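PDB 4J0K: tannase, which probably hydrolyses the galloyl ester bonds of tannins and binds gallate esters such as ethyl gallate. Local coordinates for residues A[112-117]-A[134-139]. Numbering follows the deposited sequence.
Sequences AGIRGR and IVDMKA
Arg115 and Asp136 form a buried salt bridge between the loop 112-117 and the helix segment 134-139. The guanidinium meets the carboxylate side-on, with two nitrogens on two oxygens. Arg115 NE reaches Asp136 OD2 at 2.7 Å, on the syn side but tilted somewhat out of the carboxylate plane. Arg115 NH2 reaches Asp136 OD1, also at 2.7 Å, but from above the carboxylate plane. The two flat groups are therefore not coplanar; their planes lie 37° apart. Asp136 OD2 takes a second, nearly straight bond from the backbone N of Arg115, 2.9 Å away. Arg115 thus holds this oxygen through both its backbone and its side chain. A bend at chi3 (-81°) turns the guanidinium back to the acid. Val135 CG1 lies at the guanidinium edge, 3.9 Å from Arg115 NH2. Next to the ion pair, Ile114 CG1 packs on Asp136 CB at 3.9 Å, and Ile114 CD1 touches Met137 SD. With an alanine in place of Asp136, the buried Arg115 guanidinium would probably lose its charge partner and the Arg115 backbone N-H its acceptor. In the second shell, Gln44 NE2 donates to Asp136 OD1, and Leu189 of helix 183-189 packs against both charged side chains. The side chain of Ile114 lies about 12 Å from the bound ethyl gallate. The contact ties the loop after strand 108-112 to helix 132-146, a strand-loop-helix connection of the alpha/beta-hydrolase fold.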
# COMPACT_ATOMS: atom_id res chain seq x y z
N ALA A 112 -8.03 -3.19 11.86
CA ALA A 112 -9.31 -2.52 11.60
C ALA A 112 -9.94 -3.00 10.30
O ALA A 112 -9.26 -3.22 9.31
CB ALA A 112 -9.13 -1.02 11.59
N GLY A 113 -11.26 -3.15 10.31
CA GLY A 113 -12.01 -3.50 9.12
C GLY A 113 -12.30 -2.25 8.31
O GLY A 113 -12.65 -1.20 8.87
N ILE A 114 -12.18 -2.36 6.99
CA ILE A 114 -12.22 -1.20 6.12
C ILE A 114 -13.14 -1.44 4.93
O ILE A 114 -13.02 -2.46 4.24
CB ILE A 114 -10.81 -0.85 5.61
CG1 ILE A 114 -10.02 -0.17 6.73
CG2 ILE A 114 -10.86 0.07 4.40
CD1 ILE A 114 -8.72 -0.85 7.04
N ARG A 115 -14.04 -0.49 4.68
CA ARG A 115 -14.95 -0.62 3.55
C ARG A 115 -14.17 -0.63 2.23
O ARG A 115 -13.06 -0.07 2.13
CB ARG A 115 -15.93 0.55 3.52
CG ARG A 115 -16.81 0.67 4.74
CD ARG A 115 -17.52 2.02 4.71
NE ARG A 115 -16.65 3.09 5.19
CZ ARG A 115 -16.90 4.38 5.03
NH1 ARG A 115 -17.98 4.78 4.37
NH2 ARG A 115 -16.06 5.29 5.51
N GLY A 116 -14.74 -1.28 1.22
CA GLY A 116 -14.15 -1.32 -0.10
C GLY A 116 -15.21 -1.03 -1.14
O GLY A 116 -16.36 -0.73 -0.79
N ARG A 117 -14.84 -1.16 -2.41
CA ARG A 117 -15.73 -0.72 -3.49
C ARG A 117 -17.03 -1.51 -3.58
O ARG A 117 -18.02 -1.00 -4.10
CB ARG A 117 -14.98 -0.70 -4.84
CG ARG A 117 -14.09 -1.93 -5.09
CD ARG A 117 -13.16 -1.70 -6.28
NE ARG A 117 -12.31 -2.86 -6.57
CZ ARG A 117 -12.71 -3.90 -7.30
NH1 ARG A 117 -13.93 -3.93 -7.82
NH2 ARG A 117 -11.89 -4.92 -7.52
N ILE A 134 -9.51 5.06 3.12
CA ILE A 134 -8.57 5.85 3.91
C ILE A 134 -9.32 6.55 5.05
O ILE A 134 -8.75 6.78 6.13
CB ILE A 134 -7.79 6.85 3.03
CG1 ILE A 134 -6.78 7.64 3.87
CG2 ILE A 134 -8.75 7.79 2.31
CD1 ILE A 134 -5.66 6.78 4.48
N VAL A 135 -10.59 6.88 4.83
CA VAL A 135 -11.38 7.48 5.91
C VAL A 135 -11.48 6.50 7.07
O VAL A 135 -11.28 6.87 8.24
CB VAL A 135 -12.80 7.87 5.44
CG1 VAL A 135 -13.71 8.14 6.64
CG2 VAL A 135 -12.77 9.10 4.52
N ASP A 136 -11.81 5.25 6.75
CA ASP A 136 -11.92 4.21 7.77
C ASP A 136 -10.58 3.97 8.47
O ASP A 136 -10.51 3.87 9.70
CB ASP A 136 -12.41 2.90 7.14
CG ASP A 136 -13.91 2.91 6.85
OD1 ASP A 136 -14.60 3.85 7.31
OD2 ASP A 136 -14.39 1.96 6.18
N MET A 137 -9.50 3.87 7.69
CA MET A 137 -8.16 3.67 8.23
C MET A 137 -7.80 4.79 9.22
O MET A 137 -7.24 4.54 10.30
CB MET A 137 -7.15 3.62 7.09
CG MET A 137 -5.70 3.29 7.49
SD MET A 137 -5.55 1.62 8.17
CE MET A 137 -5.16 1.98 9.88
N LYS A 138 -8.13 6.03 8.84
CA LYS A 138 -7.90 7.19 9.70
C LYS A 138 -8.79 7.13 10.94
O LYS A 138 -8.38 7.54 12.03
CB LYS A 138 -8.18 8.50 8.94
CG LYS A 138 -7.14 8.90 7.93
CD LYS A 138 -7.58 10.13 7.14
CE LYS A 138 -6.45 10.66 6.26
NZ LYS A 138 -5.37 11.26 7.08
N ALA A 139 -10.01 6.64 10.78
CA ALA A 139 -10.95 6.60 11.90
C ALA A 139 -10.48 5.61 12.96
O ALA A 139 -10.68 5.82 14.16
CB ALA A 139 -12.35 6.25 11.40